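Local atomic coordinates of 6-phosphogluconolactonase (Leishmania braziliensis, PDB entry 3CSS), a protein that probably hydrolyses 6-phosphogluconolactone to 6-phosphogluconate, the second step in the oxidative stage of the pentose phosphate pathway. Residues A[37-42]-A[156-161]; A[187-192]-A[199-204]. All coordinates share one frame; numbering follows the deposited sequence.

Contact 1. Residues A[37-42]-A[156-161]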
ATOM      1  N   VAL A  37      19.157  -4.037  11.007  1.00 28.19           N
ATOM      2  CA  VAL A  37      18.091  -4.629  10.193  1.00 27.28           C
ATOM      3  C   VAL A  37      17.105  -3.527   9.834  1.00 26.06           C
ATOM      4  O   VAL A  37      16.690  -2.764  10.707  1.00 25.97           O
ATOM      5  CB  VAL A  37      17.327  -5.770  10.914  1.00 27.45           C
ATOM      6  CG1 VAL A  37      18.295  -6.788  11.465  1.00 27.40           C
ATOM      7  CG2 VAL A  37      16.427  -5.233  12.030  1.00 28.36           C
ATOM      8  N   PRO A  38      16.724  -3.440   8.554  1.00 24.88           N
ATOM      9  CA  PRO A  38      15.867  -2.323   8.163  1.00 23.66           C
ATOM     10  C   PRO A  38      14.404  -2.464   8.582  1.00 22.86           C
ATOM     11  O   PRO A  38      13.938  -3.558   8.872  1.00 22.13           O
ATOM     12  CB  PRO A  38      15.956  -2.336   6.637  1.00 24.11           C
ATOM     13  CG  PRO A  38      16.163  -3.750   6.295  1.00 24.48           C
ATOM     14  CD  PRO A  38      17.070  -4.285   7.398  1.00 24.65           C
ATOM     15  N   VAL A  39      13.717  -1.330   8.622  1.00 22.48           N
ATOM     16  CA  VAL A  39      12.253  -1.289   8.661  1.00 22.18           C
ATOM     17  C   VAL A  39      11.755  -1.593   7.242  1.00 21.67           C
ATOM     18  O   VAL A  39      12.243  -1.014   6.269  1.00 22.53           O
ATOM     19  CB  VAL A  39      11.780   0.121   9.132  1.00 22.44           C
ATOM     20  CG1 VAL A  39      10.297   0.366   8.848  1.00 23.66           C
ATOM     21  CG2 VAL A  39      12.081   0.280  10.615  1.00 23.27           C
ATOM     22  N   VAL A  40      10.800  -2.505   7.104  1.00 20.16           N
ATOM     23  CA  VAL A  40      10.234  -2.795   5.791  1.00 19.22           C
ATOM     24  C   VAL A  40       9.025  -1.879   5.593  1.00 18.46           C
ATOM     25  O   VAL A  40       8.082  -1.938   6.378  1.00 17.88           O
ATOM     26  CB  VAL A  40       9.808  -4.287   5.652  1.00 18.83           C
ATOM     27  CG1 VAL A  40       9.339  -4.555   4.254  1.00 19.21           C
ATOM     28  CG2 VAL A  40      10.952  -5.211   6.004  1.00 20.45           C
ATOM     29  N   LEU A  41       9.073  -1.046   4.551  1.00 18.36           N
ATOM     30  CA  LEU A  41       8.019  -0.058   4.251  1.00 18.77           C
ATOM     31  C   LEU A  41       7.412  -0.383   2.890  1.00 18.47           C
ATOM     32  O   LEU A  41       8.139  -0.435   1.903  1.00 19.36           O
ATOM     33  CB  LEU A  41       8.616   1.363   4.241  1.00 19.04           C
ATOM     34  CG  LEU A  41       7.704   2.563   3.900  1.00 19.29           C
ATOM     35  CD1 LEU A  41       6.546   2.651   4.867  1.00 19.82           C
ATOM     36  CD2 LEU A  41       8.512   3.890   3.851  1.00 20.55           C
ATOM     37  N   ALA A  42       6.093  -0.579   2.843  1.00 18.53           N
ATOM     38  CA  ALA A  42       5.383  -0.744   1.583  1.00 18.26           C
ATOM     39  C   ALA A  42       4.769   0.592   1.192  1.00 18.47           C
ATOM     40  O   ALA A  42       3.901   1.147   1.909  1.00 18.56           O
ATOM     41  CB  ALA A  42       4.289  -1.808   1.696  1.00 18.30           C
ATOM     42  N   VAL A 156       5.646  -7.119   6.951  1.00 17.10           N
ATOM     43  CA  VAL A 156       5.951  -5.724   6.651  1.00 16.72           C
ATOM     44  C   VAL A 156       5.808  -4.890   7.925  1.00 16.63           C
ATOM     45  O   VAL A 156       4.822  -5.019   8.642  1.00 17.01           O
ATOM     46  CB  VAL A 156       5.039  -5.210   5.521  1.00 17.23           C
ATOM     47  CG1 VAL A 156       5.301  -3.740   5.253  1.00 15.86           C
ATOM     48  CG2 VAL A 156       5.232  -6.063   4.277  1.00 18.14           C
ATOM     49  N   ASP A 157       6.766  -4.010   8.200  1.00 15.75           N
ATOM     50  CA  ASP A 157       6.677  -3.137   9.386  1.00 16.37           C
ATOM     51  C   ASP A 157       5.614  -2.035   9.244  1.00 16.24           C
ATOM     52  O   ASP A 157       4.796  -1.811  10.152  1.00 16.17           O
ATOM     53  CB  ASP A 157       8.035  -2.509   9.718  1.00 16.24           C
ATOM     54  CG  ASP A 157       9.041  -3.536  10.183  1.00 17.82           C
ATOM     55  OD1 ASP A 157       8.911  -3.981  11.344  1.00 19.72           O
ATOM     56  OD2 ASP A 157       9.906  -3.928   9.379  1.00 18.42           O
ATOM     57  N   ILE A 158       5.621  -1.366   8.103  1.00 16.16           N
ATOM     58  CA  ILE A 158       4.665  -0.300   7.818  1.00 16.20           C
ATOM     59  C   ILE A 158       4.144  -0.433   6.400  1.00 15.43           C
ATOM     60  O   ILE A 158       4.925  -0.401   5.448  1.00 15.94           O
ATOM     61  CB  ILE A 158       5.295   1.113   7.965  1.00 16.84           C
ATOM     62  CG1 ILE A 158       5.836   1.310   9.377  1.00 19.36           C
ATOM     63  CG2 ILE A 158       4.261   2.216   7.557  1.00 16.46           C
ATOM     64  CD1 ILE A 158       6.651   2.564   9.542  1.00 21.35           C
ATOM     65  N   VAL A 159       2.826  -0.590   6.281  1.00 15.21           N
ATOM     66  CA  VAL A 159       2.129  -0.538   4.997  1.00 14.85           C
ATOM     67  C   VAL A 159       1.413   0.801   4.886  1.00 14.77           C
ATOM     68  O   VAL A 159       0.505   1.100   5.669  1.00 14.67           O
ATOM     69  CB  VAL A 159       1.116  -1.710   4.790  1.00 14.55           C
ATOM     70  CG1 VAL A 159       0.416  -1.571   3.418  1.00 15.32           C
ATOM     71  CG2 VAL A 159       1.799  -3.090   4.947  1.00 16.94           C
ATOM     72  N   LEU A 160       1.812   1.602   3.906  1.00 14.62           N
ATOM     73  CA  LEU A 160       1.113   2.816   3.600  1.00 14.69           C
ATOM     74  C   LEU A 160      -0.008   2.470   2.621  1.00 15.00           C
ATOM     75  O   LEU A 160       0.214   1.679   1.692  1.00 16.37           O
ATOM     76  CB  LEU A 160       2.049   3.820   2.945  1.00 14.13           C
ATOM     77  CG  LEU A 160       3.217   4.311   3.789  1.00 15.26           C
ATOM     78  CD1 LEU A 160       4.095   5.219   2.914  1.00 14.85           C
ATOM     79  CD2 LEU A 160       2.680   5.066   4.993  1.00 19.51           C
ATOM     80  N   LEU A 161      -1.179   3.083   2.807  1.00 14.85           N
ATOM     81  CA  LEU A 161      -2.341   2.823   1.972  1.00 14.28           C
ATOM     82  C   LEU A 161      -3.098   4.108   1.691  1.00 14.69           C
ATOM     83  O   LEU A 161      -2.941   5.101   2.389  1.00 14.11           O
ATOM     84  CB  LEU A 161      -3.298   1.825   2.659  1.00 14.55           C
ATOM     85  CG  LEU A 161      -2.834   0.393   2.895  1.00 14.90           C
ATOM     86  CD1 LEU A 161      -3.933  -0.293   3.703  1.00 14.00           C
ATOM     87  CD2 LEU A 161      -2.566  -0.330   1.578  1.00 13.95           C
TER
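The carboxylate of Asp-157, the one flat side-chain group here, takes the backbone N-H of Val-40 on the anti side of OD2, with the donor 16° out of the carboxylate plane. The bond is short and almost perfectly straight, 2.8 Å from Val-40 N to Asp-157 OD2 with 178° at the hydrogen. OD2 also lies close to the CA of Val-39 and beside the CB of Val-40. Asp-157 keeps CG anti to its own carbonyl carbon (chi1 -67°), which places the carboxylate beside Val-40 N. Its CB lies 3.8 Å from Val-39 CG1. The side chain thus serves an N-H just before regular strand pairing begins. Val-40 O takes the first regular bond, from Ile-158 N at 3.1 Å, and a weak one from Asp-157 N.

Beyond it the ladder is parallel: Ala-42 N reaches Ile-158 O at 2.9 Å, and Leu-160 N reaches Ala-42 O at 2.9 Å. Strands 39-43 and 158-162 are thereby neighbours in the middle of the Rossmann-like sheet of this isomerase/lactonase family, flanked by strands 69-77 and 214-219.

On the face carrying Leu-41 and Ile-158, the Leu-41 CD1 methyl leans across to the other strand, 3.6 Å from Ile-158 CG2 and 3.9 Å from Leu-160 CG. Leu-41 CG is anti to the backbone N, and the first two torsions together bring CD1 beside the Ile-158 carbonyl oxygen. Helix 14-30 covers this face, with Ile-25 and Ala-28 against Ile-158. The face of Ala-42 and Val-159 is packed with smaller groups: Val-156 CG1 sits 3.5 Å from Val-40 O, near the methyl groups of Val-40 and Ala-42, and Val-159 CG1 approaches the Ala-42 CB.

Contact 2. Residues A[187-192]-A[199-204]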
ATOM      1  N   SER A 187      -1.356 -10.577  -5.432  1.00 15.71           N
ATOM      2  CA  SER A 187      -2.512 -10.911  -6.245  1.00 15.45           C
ATOM      3  C   SER A 187      -2.645  -9.884  -7.376  1.00 15.44           C
ATOM      4  O   SER A 187      -1.751  -9.065  -7.594  1.00 15.91           O
ATOM      5  CB  SER A 187      -3.758 -10.924  -5.368  1.00 15.97           C
ATOM      6  OG  SER A 187      -4.879 -11.488  -6.036  1.00 17.12           O
ATOM      7  N   VAL A 188      -3.758  -9.953  -8.096  1.00 14.91           N
ATOM      8  CA  VAL A 188      -3.960  -9.183  -9.307  1.00 15.19           C
ATOM      9  C   VAL A 188      -5.363  -8.581  -9.363  1.00 15.38           C
ATOM     10  O   VAL A 188      -6.301  -9.086  -8.737  1.00 15.00           O
ATOM     11  CB  VAL A 188      -3.725 -10.082 -10.547  1.00 15.18           C
ATOM     12  CG1 VAL A 188      -2.299 -10.630 -10.509  1.00 15.16           C
ATOM     13  CG2 VAL A 188      -4.748 -11.210 -10.630  1.00 15.03           C
ATOM     14  N   SER A 189      -5.511  -7.519 -10.141  1.00 15.11           N
ATOM     15  CA  SER A 189      -6.807  -6.893 -10.326  1.00 15.51           C
ATOM     16  C   SER A 189      -6.793  -5.962 -11.506  1.00 15.89           C
ATOM     17  O   SER A 189      -5.734  -5.507 -11.922  1.00 15.67           O
ATOM     18  CB  SER A 189      -7.138  -6.050  -9.108  1.00 16.25           C
ATOM     19  OG  SER A 189      -6.181  -5.015  -8.989  1.00 15.56           O
ATOM     20  N   PHE A 190      -7.986  -5.678 -12.008  1.00 16.43           N
ATOM     21  CA  PHE A 190      -8.222  -4.560 -12.919  1.00 16.59           C
ATOM     22  C   PHE A 190      -9.068  -3.531 -12.140  1.00 16.26           C
ATOM     23  O   PHE A 190      -9.925  -3.902 -11.313  1.00 16.87           O
ATOM     24  CB  PHE A 190      -8.962  -5.032 -14.188  1.00 16.47           C
ATOM     25  CG  PHE A 190      -8.845  -4.075 -15.342  1.00 16.48           C
ATOM     26  CD1 PHE A 190      -7.720  -4.114 -16.155  1.00 16.54           C
ATOM     27  CD2 PHE A 190      -9.832  -3.123 -15.595  1.00 17.26           C
ATOM     28  CE1 PHE A 190      -7.572  -3.242 -17.210  1.00 17.06           C
ATOM     29  CE2 PHE A 190      -9.700  -2.235 -16.646  1.00 17.43           C
ATOM     30  CZ  PHE A 190      -8.566  -2.308 -17.476  1.00 18.10           C
ATOM     31  N   PRO A 191      -8.818  -2.235 -12.364  1.00 16.15           N
ATOM     32  CA  PRO A 191      -9.602  -1.251 -11.628  1.00 15.66           C
ATOM     33  C   PRO A 191     -11.103  -1.344 -11.843  1.00 15.64           C
ATOM     34  O   PRO A 191     -11.578  -1.835 -12.871  1.00 14.85           O
ATOM     35  CB  PRO A 191      -9.077   0.108 -12.124  1.00 15.35           C
ATOM     36  CG  PRO A 191      -8.346  -0.196 -13.376  1.00 17.44           C
ATOM     37  CD  PRO A 191      -7.821  -1.596 -13.237  1.00 16.59           C
ATOM     38  N   SER A 192     -11.834  -0.861 -10.843  1.00 14.89           N
ATOM     39  CA  SER A 192     -13.280  -0.786 -10.885  1.00 15.41           C
ATOM     40  C   SER A 192     -13.689   0.313 -11.889  1.00 15.74           C
ATOM     41  O   SER A 192     -12.826   1.083 -12.345  1.00 15.27           O
ATOM     42  CB  SER A 192     -13.818  -0.468  -9.495  1.00 15.23           C
ATOM     43  OG  SER A 192     -13.512   0.858  -9.120  1.00 15.40           O
ATOM     44  N   VAL A 199      -5.535  -0.137 -16.361  1.00 17.41           N
ATOM     45  CA  VAL A 199      -4.438  -1.053 -16.615  1.00 17.14           C
ATOM     46  C   VAL A 199      -4.441  -2.084 -15.505  1.00 17.06           C
ATOM     47  O   VAL A 199      -4.777  -1.760 -14.346  1.00 16.73           O
ATOM     48  CB  VAL A 199      -3.051  -0.321 -16.640  1.00 17.13           C
ATOM     49  CG1 VAL A 199      -2.765   0.388 -15.329  1.00 17.30           C
ATOM     50  CG2 VAL A 199      -1.891  -1.300 -17.021  1.00 16.78           C
ATOM     51  N   TRP A 200      -4.077  -3.320 -15.850  1.00 17.32           N
ATOM     52  CA  TRP A 200      -3.949  -4.387 -14.859  1.00 16.99           C
ATOM     53  C   TRP A 200      -2.964  -4.006 -13.766  1.00 16.65           C
ATOM     54  O   TRP A 200      -2.039  -3.190 -13.982  1.00 16.14           O
ATOM     55  CB  TRP A 200      -3.575  -5.742 -15.502  1.00 17.06           C
ATOM     56  CG  TRP A 200      -4.772  -6.468 -16.000  1.00 17.53           C
ATOM     57  CD1 TRP A 200      -5.350  -6.353 -17.229  1.00 18.24           C
ATOM     58  CD2 TRP A 200      -5.569  -7.407 -15.267  1.00 19.03           C
ATOM     59  NE1 TRP A 200      -6.455  -7.160 -17.305  1.00 19.40           N
ATOM     60  CE2 TRP A 200      -6.621  -7.808 -16.107  1.00 18.26           C
ATOM     61  CE3 TRP A 200      -5.491  -7.949 -13.976  1.00 18.35           C
ATOM     62  CZ2 TRP A 200      -7.599  -8.711 -15.698  1.00 17.32           C
ATOM     63  CZ3 TRP A 200      -6.459  -8.840 -13.571  1.00 17.40           C
ATOM     64  CH2 TRP A 200      -7.492  -9.225 -14.432  1.00 18.30           C
ATOM     65  N   ARG A 201      -3.208  -4.582 -12.592  1.00 16.67           N
ATOM     66  CA  ARG A 201      -2.450  -4.313 -11.379  1.00 15.98           C
ATOM     67  C   ARG A 201      -1.900  -5.579 -10.733  1.00 15.97           C
ATOM     68  O   ARG A 201      -2.453  -6.680 -10.873  1.00 16.92           O
ATOM     69  CB  ARG A 201      -3.321  -3.596 -10.309  1.00 15.87           C
ATOM     70  CG  ARG A 201      -4.236  -2.496 -10.827  1.00 15.50           C
ATOM     71  CD  ARG A 201      -3.459  -1.331 -11.389  1.00 16.69           C
ATOM     72  NE  ARG A 201      -4.315  -0.227 -11.827  1.00 17.19           N
ATOM     73  CZ  ARG A 201      -4.763   0.738 -11.026  1.00 18.88           C
ATOM     74  NH1 ARG A 201      -4.441   0.764  -9.746  1.00 19.31           N
ATOM     75  NH2 ARG A 201      -5.540   1.695 -11.516  1.00 16.72           N
ATOM     76  N   VAL A 202      -0.822  -5.395  -9.982  1.00 16.26           N
ATOM     77  CA  VAL A 202      -0.456  -6.335  -8.945  1.00 15.77           C
ATOM     78  C   VAL A 202      -0.592  -5.621  -7.606  1.00 16.39           C
ATOM     79  O   VAL A 202      -0.455  -4.385  -7.522  1.00 15.63           O
ATOM     80  CB  VAL A 202       0.956  -6.917  -9.126  1.00 17.17           C
ATOM     81  CG1 VAL A 202       1.012  -7.750 -10.409  1.00 15.89           C
ATOM     82  CG2 VAL A 202       1.983  -5.841  -9.167  1.00 16.27           C
ATOM     83  N   THR A 203      -0.890  -6.405  -6.576  1.00 15.74           N
ATOM     84  CA  THR A 203      -1.106  -5.865  -5.239  1.00 14.79           C
ATOM     85  C   THR A 203      -0.663  -6.862  -4.172  1.00 14.56           C
ATOM     86  O   THR A 203      -0.809  -8.064  -4.346  1.00 13.48           O
ATOM     87  CB  THR A 203      -2.615  -5.487  -5.022  1.00 15.82           C
ATOM     88  OG1 THR A 203      -2.763  -4.803  -3.773  1.00 15.27           O
ATOM     89  CG2 THR A 203      -3.534  -6.709  -5.095  1.00 14.41           C
ATOM     90  N   LEU A 204      -0.114  -6.349  -3.078  1.00 15.02           N
ATOM     91  CA  LEU A 204      -0.060  -7.119  -1.857  1.00 15.35           C
ATOM     92  C   LEU A 204      -1.484  -7.577  -1.542  1.00 15.27           C
ATOM     93  O   LEU A 204      -2.460  -6.848  -1.786  1.00 15.22           O
ATOM     94  CB  LEU A 204       0.526  -6.297  -0.716  1.00 16.31           C
ATOM     95  CG  LEU A 204       1.990  -5.872  -0.841  1.00 16.02           C
ATOM     96  CD1 LEU A 204       2.432  -5.057   0.375  1.00 16.32           C
ATOM     97  CD2 LEU A 204       2.916  -7.087  -1.114  1.00 17.97           C
TER
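Phe-190 and Trp-200 form a T-shaped pair: the edge of the phenyl ring points at one face of the indole, centroids of the phenyl and five-membered rings 4.9 Å apart and planes at 65°. With CG anti to the backbone N (chi1 -161°), Phe-190 brings its edge to that face through CD1, 3.4 Å from Trp-200 CD1. Phe-190 CB makes a CH-pi contact over the six-membered ring, 4.1 Å from that centroid. Pro-191 CD lies over one phenyl face and 3.2 Å from Val-199 O. The same oxygen accepts Arg-201 NE at 3.0 Å, at the edge of the guanidinium; the arginine chain is bent at chi2 to reach it. The side chains of Pro-191 and Arg-201 cross at about a right angle, with Pro-191 CB and CG near NH2. Ser-189 OG lies between its backbone N and carbonyl carbon, 3.5 Å from Arg-201 CB, while bonded to Ser-171 O. Val-188 CG2 meets Trp-200 CZ3 obliquely.

Backbone bonds at Ser-187/Thr-203 and Ser-189/Arg-201 make this an antiparallel hairpin. Arg-201 NH2 bonds Pro-197 O, NH1 Ser-171 OG, and Trp-200 NE1 Asp-118 O. Val-188 and Trp-200 pack on helix 123-140; strand 186-189 borders the sheet, and 201-204 runs between it and strand 69-77.

Contacts 1 and 2 belong to the same mixed eight-strand sheet, their centres 21 Å apart on opposite sides of the chain's centre. Contact 1 joins two parallel strands in its middle, whereas contact 2 is the antiparallel hairpin at one border; strand 69-77 stands between them, pairing with 39-43 on one side and 201-204 on the other. Along the chain they follow in series: contact 1 closes over more than a hundred residues, and strand 158-162 is succeeded by strand 186-189. Leu-204 CD1 meets Ala-42 CB at 4.0 Å, so the two contacts touch at this point. Strand 201-204 alone runs against the rest of the sheet, and 186-189 beyond it returns to the core direction.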